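Heat-shock protein cognate (HSC) co-chaperone sgt12 (Aspergillus fumigatus, PDB 3SZ7) acts as an HSC co-chaperone that preferentially binds tail-anchored proteins bound for the endoplasmic reticulum and directs them, through get4 and get5, into the GET pathway. Local coordinates at residues S49-A54 against A65-L70; K77-W82 against D115-G120; T35-I40 against P45-N50. One frame throughout, in Å; residues are numbered along the deposited sequence.

From the N terminus, the chain first meets itself in interaction 3, where helix 27-40 turns through a short connection and helix 45-57 packs back on it, joining the predicted TPR 1 to TPR 2. Interaction 1 follows at once on the same helix 45-57, now paired with helix 61-74, and closes the hairpin of TPR 2. The two contacts share Ser49 and Asn50, lie about 9 Å apart between centres, and are bridged by Arg51, whose NH1 reaches Thr35. Interaction 2 spans a longer excursion, bringing helix 115-133 back to helix 79-91. Interaction 1 begins on the stretch where interaction 3 ends, and interaction 2 follows both in series; none nests in another.

Interaction 1: residues S49-A54 against A65-L70; sequences SNRAAA and AEDAEL
Arg51 and Asp67 meet with their flat groups nearly coplanar, the guanidinium and carboxylate planes being 9° apart, while the two side chains as a whole cross at about a right angle. The grip is side-on and two-pronged: NE of Arg51 lies 2.8 Å from OD2 of Asp67, and NH2 of Arg51 lies 2.9 Å from OD1 of Asp67. Both bonds are close to straight, the first with an N-H...O angle of 163°, and both oxygens are met on their syn side. One nitrogen for each oxygen fixes the rotation of the two groups. The arginine arrives there with CG anti to its own nitrogen and a bend at chi3, which brings the guanidinium edge round to the acid. Its third nitrogen, NH1, bonds Thr35 OG1 on helix 27-40, and the buried carboxylate has both oxygens engaged in the salt bridge. Beside this polar pair, CB of Ala52 points at the other helix and packs 3.8 Å from CB of Asp67, and CB of Ala52 lies 4.3 Å from CB of Ala68. Small residues here are consistent with the close approach of the axes, 7.9 Å, at an angle of 161°. Helices 45-57 and 61-74, antiparallel and consecutive, form the helix-turn-helix unit of a tetratricopeptide repeat, here the predicted TPR 2.

Interaction 2: residues K77-W82 against D115-G120; sequences KYSKAW and DAMKRG
Met117 turns CG anti to its carbonyl carbon (chi1 -63°) and runs extended beyond CG, which carries its terminal methyl straight out from helix 115-133 to the first turn of helix 79-91. There Ser79 holds OG between its backbone nitrogen and carbonyl carbon (chi1 75°), and this hydroxyl comes to meet the methyl. CE of Met117 lies 3.4 Å from OG of Ser79 and 3.5 Å from CB of Ser79, the latter closer than usual for two carbons. The backbone joins in as well: CE of Met117 is 3.4 Å from O of Ser79, and N of Lys80 lies farther off, at 4.3 Å from that methyl. One methyl thus nestles against the side chain and the carbonyl of a single serine, a van der Waals contact with little buried surface, 96 Å² in all. In the TPR domain this joins the first helix of the predicted TPR 3 to helix 115-133, which follows the second helix of that repeat, a position consistent with the capping helix that ends many TPR arrays. Helix 95-109 lies beside the contact, with Ile106 and Glu109 touching Met117, and Glu109 also reaching Ser79. At the start of helix 115-133, the backbone N of Met117 bonds Ser114 OG.

Interaction 3: residues T35-I40 against P45-N50; sequences TQALSI and PIYLSN
Ala37 sets its methyl over one face of the Tyr47 ring, a CH-pi contact in which CB of Ala37 sits 4.0 Å from the ring centroid and 21° off the normal. It rests somewhat toward the rim, and the closest ring atom is CD2 of Tyr47, 3.8 Å from CB of Ala37. Next along helix 27-40, Leu38 lies alongside the tyrosine, the two side chains sliding past each other in opposite directions; CD2 of Leu38 presses against CB of Tyr47 at 3.5 Å. CD1 of Leu38 meets CD2 of Leu48 at 3.9 Å, CD2 of Leu38 also borders Leu48, and these two leucines cross at about a right angle. With CG of Leu38 anti to the carbonyl carbon (chi1 -74°), the forked end is turned toward helix 45-57. The side-chain contacts are apolar; the ring atoms CD2 and CE2 of Tyr47 also lie near the carbonyl O of Ala37.

A second shell holds the tyrosine. Its hydroxyl bonds Asp12 OD1 and Ser11 OG, which tether the polar end of the ring, and its backbone nitrogen bonds Asn44 OD1 at the start of the helix. There too, Pro45 O accepts from both the backbone N and the OG of Ser49, one turn on, the latter at 2.8 Å from Ser49 OG to Pro45 O.

The segment axes run nearly antiparallel, 158° apart and 9.4 Å at closest approach, joining the second helix of the predicted TPR 1 to the first of TPR 2. Helix 9-23 touches Tyr47 through Lys15, while helix 61-74 packs on Leu48 through Asp67, Leu70 and Ala71.

Interaction 1: residues S49-A54 against A65-L70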
loop_
_atom_site.group_PDB
_atom_site.type_symbol
_atom_site.label_atom_id
_atom_site.label_comp_id
_atom_site.label_asym_id
_atom_site.label_seq_id
_atom_site.Cartn_x
_atom_site.Cartn_y
_atom_site.Cartn_z
ATOM N N SER A 49 4.692 3.618 8.875
ATOM C CA SER A 49 4.764 2.842 7.643
ATOM C C SER A 49 5.087 1.387 7.942
ATOM O O SER A 49 4.631 0.490 7.236
ATOM C CB SER A 49 5.772 3.444 6.671
ATOM O OG SER A 49 5.386 4.768 6.335
ATOM N N ASN A 50 5.855 1.154 9.002
ATOM C CA ASN A 50 6.079 -0.208 9.471
ATOM C C ASN A 50 4.806 -0.865 10.002
ATOM O O ASN A 50 4.522 -2.011 9.678
ATOM C CB ASN A 50 7.203 -0.261 10.512
ATOM C CG ASN A 50 8.583 -0.179 9.885
ATOM O OD1 ASN A 50 8.721 -0.070 8.666
ATOM N ND2 ASN A 50 9.614 -0.220 10.719
ATOM N N ARG A 51 4.031 -0.144 10.807
ATOM C CA ARG A 51 2.781 -0.704 11.306
ATOM C C ARG A 51 1.805 -0.959 10.158
ATOM O O ARG A 51 1.025 -1.912 10.192
ATOM C CB ARG A 51 2.138 0.182 12.382
ATOM C CG ARG A 51 1.045 -0.545 13.159
ATOM C CD ARG A 51 0.551 0.236 14.368
ATOM N NE ARG A 51 -0.090 1.487 13.981
ATOM C CZ ARG A 51 -0.636 2.340 14.840
ATOM N NH1 ARG A 51 -0.626 2.073 16.144
ATOM N NH2 ARG A 51 -1.195 3.460 14.396
ATOM N N ALA A 52 1.853 -0.102 9.143
ATOM C CA ALA A 52 1.041 -0.303 7.941
ATOM C C ALA A 52 1.383 -1.626 7.267
ATOM O O ALA A 52 0.497 -2.332 6.792
ATOM C CB ALA A 52 1.214 0.856 6.963
ATOM N N ALA A 53 2.668 -1.965 7.228
ATOM C CA ALA A 53 3.093 -3.213 6.602
ATOM C C ALA A 53 2.529 -4.402 7.366
ATOM O O ALA A 53 2.131 -5.411 6.766
ATOM C CB ALA A 53 4.613 -3.296 6.541
ATOM N N ALA A 54 2.499 -4.280 8.691
ATOM C CA ALA A 54 1.992 -5.345 9.549
ATOM C C ALA A 54 0.483 -5.499 9.392
ATOM O O ALA A 54 -0.042 -6.619 9.365
ATOM C CB ALA A 54 2.361 -5.072 11.010
ATOM N N ALA A 65 -4.089 1.421 5.342
ATOM C CA ALA A 65 -4.254 2.663 4.599
ATOM C C ALA A 65 -4.234 3.886 5.516
ATOM O O ALA A 65 -3.629 4.905 5.190
ATOM C CB ALA A 65 -5.535 2.632 3.773
ATOM N N GLU A 66 -4.886 3.788 6.668
ATOM C CA GLU A 66 -4.899 4.920 7.589
ATOM C C GLU A 66 -3.499 5.235 8.132
ATOM O O GLU A 66 -3.104 6.393 8.200
ATOM C CB GLU A 66 -5.920 4.709 8.709
ATOM C CG GLU A 66 -7.357 4.724 8.198
ATOM C CD GLU A 66 -8.389 4.743 9.309
ATOM O OE1 GLU A 66 -8.042 4.399 10.460
ATOM O OE2 GLU A 66 -9.550 5.107 9.027
ATOM N N ASP A 67 -2.741 4.204 8.495
ATOM C CA ASP A 67 -1.361 4.417 8.931
ATOM C C ASP A 67 -0.525 5.045 7.822
ATOM O O ASP A 67 0.185 6.030 8.046
ATOM C CB ASP A 67 -0.707 3.105 9.362
ATOM C CG ASP A 67 -0.957 2.781 10.816
ATOM O OD1 ASP A 67 -1.608 3.596 11.511
ATOM O OD2 ASP A 67 -0.491 1.711 11.267
ATOM N N ALA A 68 -0.584 4.454 6.630
ATOM C CA ALA A 68 0.205 4.952 5.515
ATOM C C ALA A 68 -0.199 6.380 5.146
ATOM O O ALA A 68 0.655 7.227 4.897
ATOM C CB ALA A 68 0.097 4.009 4.305
ATOM N N GLU A 69 -1.499 6.659 5.140
ATOM C CA GLU A 69 -1.960 8.010 4.831
ATOM C C GLU A 69 -1.405 9.018 5.824
ATOM O O GLU A 69 -0.896 10.066 5.435
ATOM C CB GLU A 69 -3.478 8.090 4.849
ATOM C CG GLU A 69 -4.132 7.485 3.628
ATOM C CD GLU A 69 -5.633 7.609 3.678
ATOM O OE1 GLU A 69 -6.185 7.555 4.796
ATOM O OE2 GLU A 69 -6.257 7.768 2.609
ATOM N N LEU A 70 -1.520 8.706 7.106
ATOM C CA LEU A 70 -1.023 9.613 8.131
ATOM C C LEU A 70 0.470 9.874 7.938
ATOM O O LEU A 70 0.931 11.006 8.081
ATOM C CB LEU A 70 -1.304 9.069 9.532
ATOM C CG LEU A 70 -0.879 10.041 10.641
ATOM C CD1 LEU A 70 -1.574 11.381 10.450
ATOM C CD2 LEU A 70 -1.185 9.451 12.013
#

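Interaction 2: residues K77-W82 against D115-G120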
loop_
_atom_site.group_PDB
_atom_site.type_symbol
_atom_site.label_atom_id
_atom_site.label_comp_id
_atom_site.label_asym_id
_atom_site.label_seq_id
_atom_site.Cartn_x
_atom_site.Cartn_y
_atom_site.Cartn_z
ATOM N N LYS A 77 7.291 13.529 1.623
ATOM C CA LYS A 77 8.524 13.245 0.889
ATOM C C LYS A 77 9.077 11.854 1.197
ATOM O O LYS A 77 10.144 11.480 0.712
ATOM C CB LYS A 77 9.587 14.289 1.229
ATOM C CG LYS A 77 9.166 15.722 0.963
ATOM C CD LYS A 77 9.426 16.129 -0.477
ATOM C CE LYS A 77 9.535 17.644 -0.591
ATOM N NZ LYS A 77 9.779 18.094 -1.990
ATOM N N TYR A 78 8.358 11.090 2.013
ATOM C CA TYR A 78 8.819 9.762 2.415
ATOM C C TYR A 78 8.234 8.716 1.480
ATOM O O TYR A 78 7.088 8.307 1.641
ATOM C CB TYR A 78 8.430 9.485 3.866
ATOM C CG TYR A 78 8.869 8.152 4.412
ATOM C CD1 TYR A 78 10.113 7.618 4.096
ATOM C CD2 TYR A 78 8.055 7.451 5.282
ATOM C CE1 TYR A 78 10.510 6.402 4.613
ATOM C CE2 TYR A 78 8.449 6.242 5.806
ATOM C CZ TYR A 78 9.673 5.722 5.472
ATOM O OH TYR A 78 10.034 4.511 6.015
ATOM N N SER A 79 9.032 8.284 0.505
ATOM C CA SER A 79 8.521 7.442 -0.571
ATOM C C SER A 79 7.939 6.117 -0.086
ATOM O O SER A 79 6.961 5.636 -0.656
ATOM C CB SER A 79 9.592 7.200 -1.647
ATOM O OG SER A 79 10.570 6.275 -1.203
ATOM N N LYS A 80 8.525 5.526 0.956
ATOM C CA LYS A 80 8.038 4.233 1.442
ATOM C C LYS A 80 6.576 4.297 1.891
ATOM O O LYS A 80 5.812 3.358 1.668
ATOM C CB LYS A 80 8.924 3.674 2.566
ATOM C CG LYS A 80 8.705 2.186 2.839
ATOM C CD LYS A 80 9.629 1.651 3.935
ATOM C CE LYS A 80 11.085 1.624 3.496
ATOM N NZ LYS A 80 11.391 0.520 2.541
ATOM N N ALA A 81 6.186 5.405 2.510
ATOM C CA ALA A 81 4.812 5.567 2.971
ATOM C C ALA A 81 3.834 5.539 1.800
ATOM O O ALA A 81 2.752 4.965 1.903
ATOM C CB ALA A 81 4.659 6.858 3.771
ATOM N N TRP A 82 4.223 6.149 0.685
ATOM C CA TRP A 82 3.370 6.174 -0.502
ATOM C C TRP A 82 3.241 4.779 -1.101
ATOM O O TRP A 82 2.179 4.406 -1.607
ATOM C CB TRP A 82 3.920 7.133 -1.559
ATOM C CG TRP A 82 3.780 8.577 -1.209
ATOM C CD1 TRP A 82 4.783 9.440 -0.873
ATOM C CD2 TRP A 82 2.563 9.333 -1.162
ATOM N NE1 TRP A 82 4.264 10.692 -0.625
ATOM C CE2 TRP A 82 2.908 10.649 -0.789
ATOM C CE3 TRP A 82 1.219 9.024 -1.392
ATOM C CZ2 TRP A 82 1.950 11.658 -0.644
ATOM C CZ3 TRP A 82 0.271 10.030 -1.249
ATOM C CH2 TRP A 82 0.644 11.329 -0.881
ATOM N N ASP A 115 11.549 -0.585 -7.347
ATOM C CA ASP A 115 10.991 -1.657 -8.162
ATOM C C ASP A 115 9.528 -1.893 -7.802
ATOM O O ASP A 115 8.684 -2.080 -8.681
ATOM C CB ASP A 115 11.791 -2.949 -7.992
ATOM C CG ASP A 115 13.127 -2.906 -8.709
ATOM O OD1 ASP A 115 13.243 -2.162 -9.707
ATOM O OD2 ASP A 115 14.062 -3.619 -8.281
ATOM N N ALA A 116 9.234 -1.882 -6.504
ATOM C CA ALA A 116 7.879 -2.118 -6.017
ATOM C C ALA A 116 6.912 -1.045 -6.496
ATOM O O ALA A 116 5.771 -1.342 -6.839
ATOM C CB ALA A 116 7.863 -2.188 -4.498
ATOM N N MET A 117 7.363 0.205 -6.500
ATOM C CA MET A 117 6.500 1.303 -6.922
ATOM C C MET A 117 6.227 1.237 -8.412
ATOM O O MET A 117 5.099 1.445 -8.856
ATOM C CB MET A 117 7.136 2.650 -6.586
ATOM C CG MET A 117 7.333 2.884 -5.107
ATOM S SD MET A 117 8.299 4.384 -4.871
ATOM C CE MET A 117 8.804 4.174 -3.159
ATOM N N LYS A 118 7.269 0.958 -9.187
ATOM C CA LYS A 118 7.124 0.907 -10.640
ATOM C C LYS A 118 6.193 -0.220 -11.056
ATOM O O LYS A 118 5.281 -0.016 -11.863
ATOM C CB LYS A 118 8.483 0.772 -11.335
ATOM C CG LYS A 118 9.301 2.066 -11.329
ATOM C CD LYS A 118 10.481 1.994 -12.289
ATOM C CE LYS A 118 11.367 0.808 -11.978
ATOM N NZ LYS A 118 11.780 0.790 -10.550
ATOM N N ARG A 119 6.419 -1.406 -10.496
ATOM C CA ARG A 119 5.563 -2.552 -10.777
ATOM C C ARG A 119 4.158 -2.327 -10.236
ATOM O O ARG A 119 3.175 -2.694 -10.874
ATOM C CB ARG A 119 6.162 -3.829 -10.187
ATOM C CG ARG A 119 7.491 -4.212 -10.820
ATOM C CD ARG A 119 7.323 -4.458 -12.310
ATOM N NE ARG A 119 6.661 -5.733 -12.563
ATOM C CZ ARG A 119 7.302 -6.843 -12.911
ATOM N NH1 ARG A 119 8.620 -6.830 -13.065
ATOM N NH2 ARG A 119 6.626 -7.964 -13.113
ATOM N N GLY A 120 4.069 -1.703 -9.064
ATOM C CA GLY A 120 2.782 -1.360 -8.485
ATOM C C GLY A 120 1.978 -0.449 -9.396
ATOM O O GLY A 120 0.782 -0.670 -9.621
#

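Interaction 3: residues T35-I40 against P45-N50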
loop_
_atom_site.group_PDB
_atom_site.type_symbol
_atom_site.label_atom_id
_atom_site.label_comp_id
_atom_site.label_asym_id
_atom_site.label_seq_id
_atom_site.Cartn_x
_atom_site.Cartn_y
_atom_site.Cartn_z
ATOM N N THR A 35 3.101 0.010 17.787
ATOM C CA THR A 35 2.187 0.875 18.525
ATOM C C THR A 35 2.857 1.423 19.785
ATOM O O THR A 35 2.663 2.585 20.146
ATOM C CB THR A 35 0.896 0.123 18.904
ATOM O OG1 THR A 35 0.202 -0.268 17.710
ATOM C CG2 THR A 35 -0.015 1.000 19.758
ATOM N N GLN A 36 3.643 0.585 20.454
ATOM C CA GLN A 36 4.414 1.041 21.610
ATOM C C GLN A 36 5.443 2.092 21.207
ATOM O O GLN A 36 5.651 3.068 21.923
ATOM C CB GLN A 36 5.114 -0.129 22.301
ATOM C CG GLN A 36 4.174 -1.113 22.964
ATOM C CD GLN A 36 4.922 -2.238 23.643
ATOM O OE1 GLN A 36 4.583 -3.410 23.484
ATOM N NE2 GLN A 36 5.954 -1.887 24.400
ATOM N N ALA A 37 6.088 1.888 20.061
ATOM C CA ALA A 37 7.052 2.859 19.556
ATOM C C ALA A 37 6.350 4.181 19.259
ATOM O O ALA A 37 6.884 5.259 19.527
ATOM C CB ALA A 37 7.747 2.330 18.314
ATOM N N LEU A 38 5.145 4.085 18.707
ATOM C CA LEU A 38 4.347 5.261 18.378
ATOM C C LEU A 38 3.805 5.992 19.609
ATOM O O LEU A 38 3.463 7.172 19.538
ATOM C CB LEU A 38 3.208 4.886 17.427
ATOM C CG LEU A 38 3.669 4.626 15.995
ATOM C CD1 LEU A 38 2.625 3.839 15.210
ATOM C CD2 LEU A 38 3.987 5.946 15.304
ATOM N N SER A 39 3.721 5.297 20.738
ATOM C CA SER A 39 3.261 5.941 21.963
ATOM C C SER A 39 4.349 6.858 22.510
ATOM O O SER A 39 4.069 7.796 23.254
ATOM C CB SER A 39 2.847 4.907 23.012
ATOM O OG SER A 39 3.967 4.193 23.502
ATOM N N ILE A 40 5.591 6.577 22.131
ATOM C CA ILE A 40 6.727 7.413 22.505
ATOM C C ILE A 40 6.910 8.549 21.504
ATOM O O ILE A 40 7.124 9.703 21.891
ATOM C CB ILE A 40 8.021 6.586 22.554
ATOM C CG1 ILE A 40 7.946 5.561 23.684
ATOM C CG2 ILE A 40 9.233 7.493 22.712
ATOM C CD1 ILE A 40 9.076 4.553 23.668
ATOM N N PRO A 45 6.609 8.794 10.858
ATOM C CA PRO A 45 6.325 8.178 9.553
ATOM C C PRO A 45 6.999 6.821 9.357
ATOM O O PRO A 45 6.438 5.971 8.672
ATOM C CB PRO A 45 6.868 9.198 8.552
ATOM C CG PRO A 45 7.867 10.004 9.324
ATOM C CD PRO A 45 7.338 10.067 10.723
ATOM N N ILE A 46 8.175 6.616 9.943
ATOM C CA ILE A 46 8.829 5.316 9.837
ATOM C C ILE A 46 8.048 4.266 10.609
ATOM O O ILE A 46 7.754 3.196 10.082
ATOM C CB ILE A 46 10.288 5.352 10.331
ATOM C CG1 ILE A 46 11.127 6.241 9.412
ATOM C CG2 ILE A 46 10.863 3.947 10.363
ATOM C CD1 ILE A 46 12.575 6.356 9.839
ATOM N N TYR A 47 7.704 4.580 11.856
ATOM C CA TYR A 47 6.937 3.654 12.685
ATOM C C TYR A 47 5.549 3.426 12.096
ATOM O O TYR A 47 5.033 2.307 12.121
ATOM C CB TYR A 47 6.807 4.172 14.117
ATOM C CG TYR A 47 8.115 4.455 14.818
ATOM C CD1 TYR A 47 9.313 3.928 14.348
ATOM C CD2 TYR A 47 8.149 5.249 15.957
ATOM C CE1 TYR A 47 10.514 4.192 14.999
ATOM C CE2 TYR A 47 9.332 5.512 16.609
ATOM C CZ TYR A 47 10.510 4.985 16.127
ATOM O OH TYR A 47 11.687 5.258 16.786
ATOM N N LEU A 48 4.942 4.487 11.571
ATOM C CA LEU A 48 3.634 4.359 10.926
ATOM C C LEU A 48 3.676 3.446 9.714
ATOM O O LEU A 48 2.794 2.601 9.530
ATOM C CB LEU A 48 3.082 5.725 10.516
ATOM C CG LEU A 48 2.504 6.588 11.637
ATOM C CD1 LEU A 48 2.183 7.971 11.108
ATOM C CD2 LEU A 48 1.263 5.919 12.208
ATOM N N SER A 49 4.692 3.618 8.875
ATOM C CA SER A 49 4.764 2.842 7.643
ATOM C C SER A 49 5.087 1.387 7.942
ATOM O O SER A 49 4.631 0.490 7.236
ATOM C CB SER A 49 5.772 3.444 6.671
ATOM O OG SER A 49 5.386 4.768 6.335
ATOM N N ASN A 50 5.855 1.154 9.002
ATOM C CA ASN A 50 6.079 -0.208 9.471
ATOM C C ASN A 50 4.806 -0.865 10.002
ATOM O O ASN A 50 4.522 -2.011 9.678
ATOM C CB ASN A 50 7.203 -0.261 10.512
ATOM C CG ASN A 50 8.583 -0.179 9.885
ATOM O OD1 ASN A 50 8.721 -0.070 8.666
ATOM N ND2 ASN A 50 9.614 -0.220 10.719
#